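Side-chain contact in succinate-semialdehyde dehydrogenase (NAD(P)(+)) (Marinobacter aquaeolei, PDB 3RH9), which probably oxidises succinate semialdehyde to succinate with NAD+ or NADP+ as cofactor: residues 266-271 / 425-430. Sequence-based numbering, arbitrary orientation.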
loop_
_atom_site.group_PDB
_atom_site.type_symbol
_atom_site.label_atom_id
_atom_site.label_comp_id
_atom_site.label_asym_id
_atom_site.label_seq_id
_atom_site.Cartn_x
_atom_site.Cartn_y
_atom_site.Cartn_z
ATOM N N PHE A 266 -14.070 -28.913 -11.995
ATOM C CA PHE A 266 -14.190 -29.405 -13.365
ATOM C C PHE A 266 -14.668 -30.866 -13.488
ATOM O O PHE A 266 -14.572 -31.644 -12.533
ATOM C CB PHE A 266 -12.902 -29.138 -14.153
ATOM C CG PHE A 266 -12.783 -27.718 -14.610
ATOM C CD1 PHE A 266 -13.353 -27.311 -15.795
ATOM C CD2 PHE A 266 -12.154 -26.773 -13.825
ATOM C CE1 PHE A 266 -13.264 -25.998 -16.206
ATOM C CE2 PHE A 266 -12.068 -25.454 -14.235
ATOM C CZ PHE A 266 -12.621 -25.075 -15.427
ATOM N N ASP A 267 -15.218 -31.208 -14.657
ATOM C CA ASP A 267 -15.701 -32.566 -14.944
ATOM C C ASP A 267 -14.601 -33.631 -14.922
ATOM O O ASP A 267 -14.878 -34.812 -14.757
ATOM C CB ASP A 267 -16.435 -32.617 -16.288
ATOM C CG ASP A 267 -15.652 -31.959 -17.415
ATOM O OD1 ASP A 267 -14.535 -31.452 -17.156
ATOM O OD2 ASP A 267 -16.160 -31.942 -18.565
ATOM N N ASP A 268 -13.356 -33.209 -15.093
ATOM C CA ASP A 268 -12.225 -34.122 -14.991
ATOM C C ASP A 268 -11.607 -34.145 -13.579
ATOM O O ASP A 268 -10.607 -34.806 -13.341
ATOM C CB ASP A 268 -11.168 -33.780 -16.058
ATOM C CG ASP A 268 -10.364 -32.525 -15.715
ATOM O OD1 ASP A 268 -10.594 -31.930 -14.635
ATOM O OD2 ASP A 268 -9.495 -32.140 -16.533
ATOM N N ALA A 269 -12.216 -33.427 -12.646
ATOM C CA ALA A 269 -11.712 -33.358 -11.281
ATOM C C ALA A 269 -11.934 -34.659 -10.510
ATOM O O ALA A 269 -12.911 -35.349 -10.739
ATOM C CB ALA A 269 -12.373 -32.196 -10.541
ATOM N N ASP A 270 -11.023 -34.990 -9.599
ATOM C CA ASP A 270 -11.236 -36.069 -8.643
ATOM C C ASP A 270 -12.322 -35.608 -7.671
ATOM O O ASP A 270 -12.071 -34.781 -6.801
ATOM C CB ASP A 270 -9.920 -36.358 -7.916
ATOM C CG ASP A 270 -10.086 -37.262 -6.685
ATOM O OD1 ASP A 270 -11.228 -37.520 -6.252
ATOM O OD2 ASP A 270 -9.050 -37.707 -6.132
ATOM N N LEU A 271 -13.532 -36.139 -7.823
ATOM C CA LEU A 271 -14.691 -35.649 -7.062
ATOM C C LEU A 271 -14.589 -35.896 -5.568
ATOM O O LEU A 271 -15.006 -35.059 -4.772
ATOM C CB LEU A 271 -16.000 -36.259 -7.582
ATOM C CG LEU A 271 -16.789 -35.458 -8.599
ATOM C CD1 LEU A 271 -15.855 -34.776 -9.561
ATOM C CD2 LEU A 271 -17.736 -36.370 -9.336
ATOM N N ALA A 425 -3.699 -30.008 -15.513
ATOM C CA ALA A 425 -2.759 -29.093 -14.879
ATOM C C ALA A 425 -2.443 -27.840 -15.706
ATOM O O ALA A 425 -2.168 -26.776 -15.137
ATOM C CB ALA A 425 -1.472 -29.834 -14.493
ATOM N N GLU A 426 -2.469 -27.950 -17.033
ATOM C CA GLU A 426 -2.281 -26.751 -17.856
ATOM C C GLU A 426 -3.503 -25.833 -17.723
ATOM O O GLU A 426 -3.367 -24.602 -17.662
ATOM C CB GLU A 426 -1.966 -27.092 -19.323
ATOM C CG GLU A 426 -0.749 -28.013 -19.486
ATOM C CD GLU A 426 -0.133 -28.010 -20.905
ATOM O OE1 GLU A 426 -0.833 -27.655 -21.888
ATOM O OE2 GLU A 426 1.063 -28.381 -21.037
ATOM N N ARG A 427 -4.690 -26.440 -17.661
ATOM C CA ARG A 427 -5.923 -25.696 -17.457
ATOM C C ARG A 427 -5.969 -25.071 -16.064
ATOM O O ARG A 427 -6.293 -23.891 -15.917
ATOM C CB ARG A 427 -7.128 -26.600 -17.676
ATOM C CG ARG A 427 -8.387 -26.146 -16.980
ATOM C CD ARG A 427 -9.366 -27.289 -16.854
ATOM N NE ARG A 427 -10.183 -27.431 -18.053
ATOM C CZ ARG A 427 -10.790 -28.554 -18.427
ATOM N NH1 ARG A 427 -10.669 -29.671 -17.711
ATOM N NH2 ARG A 427 -11.513 -28.550 -19.535
ATOM N N ALA A 428 -5.640 -25.861 -15.044
ATOM C CA ALA A 428 -5.568 -25.361 -13.668
ATOM C C ALA A 428 -4.700 -24.106 -13.568
ATOM O O ALA A 428 -4.909 -23.252 -12.708
ATOM C CB ALA A 428 -5.034 -26.438 -12.738
ATOM N N GLN A 429 -3.710 -23.995 -14.439
ATOM C CA GLN A 429 -2.778 -22.891 -14.307
ATOM C C GLN A 429 -3.311 -21.646 -14.975
ATOM O O GLN A 429 -3.034 -20.530 -14.526
ATOM C CB GLN A 429 -1.405 -23.273 -14.837
ATOM C CG GLN A 429 -0.694 -24.252 -13.922
ATOM C CD GLN A 429 0.748 -24.466 -14.317
ATOM O OE1 GLN A 429 1.050 -25.289 -15.183
ATOM N NE2 GLN A 429 1.656 -23.722 -13.677
ATOM N N ARG A 430 -4.092 -21.845 -16.034
ATOM C CA ARG A 430 -4.752 -20.745 -16.712
ATOM C C ARG A 430 -5.847 -20.184 -15.821
ATOM O O ARG A 430 -6.131 -18.987 -15.854
ATOM C CB ARG A 430 -5.343 -21.202 -18.038
ATOM C CG ARG A 430 -4.327 -21.523 -19.122
ATOM C CD ARG A 430 -5.036 -21.823 -20.438
ATOM N NE ARG A 430 -6.004 -22.898 -20.254
ATOM C CZ ARG A 430 -5.814 -24.159 -20.640
ATOM N NH1 ARG A 430 -4.695 -24.518 -21.262
ATOM N NH2 ARG A 430 -6.750 -25.063 -20.408
#
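An arginine of helix 425-434, R427, lies flat on F266 and pairs with D268, a cation-pi stack plus salt bridge that ties this helix to the turn between strand 262-265 and helix 271-283. The guanidinium and the ring are nearly parallel, their planes 6° apart, but the central carbon of the guanidinium sits off-centre: R427 CZ is 4.5 Å from the centroid of the F266 ring. What rides over the middle of that face is the methylene before the guanidinium, with R427 CD 3.9 Å from the F266 ring centroid and almost on its normal, a CH-pi contact. The arginine chain runs out with CG anti to its backbone N (chi1 156°) and bends at chi3, which carries NE and CZ over the CD1-CE1 side of the ring.

D268 comes in at the guanidinium edge, and its OD2 makes the salt bridge to R427 NH1 at 3.0 Å. The carboxylate is turned well away from the guanidinium plane, by 63°, and only this one oxygen bridges. Its other oxygen, OD1, accepts a hydrogen bond from T422 OG1, holding the carboxylate to the connection between strand 417-421 and the helix. D267 adds charge alone: its OD1 stays 4.3 Å from R427 NH1, well out of the guanidinium plane. The F266 ring also meets F399 edge-to-face.

The F266-A269 type I turn is closed by A269 N to F266 O, 3.0 Å. This is structural packing at the C-terminal ends of the neighbouring parallel strands 262-265 and 417-421, where strand-to-helix connections meet in the alpha/beta sheet of what is, by family, the catalytic domain of an aldehyde dehydrogenase, away from the predicted active-site glutamate.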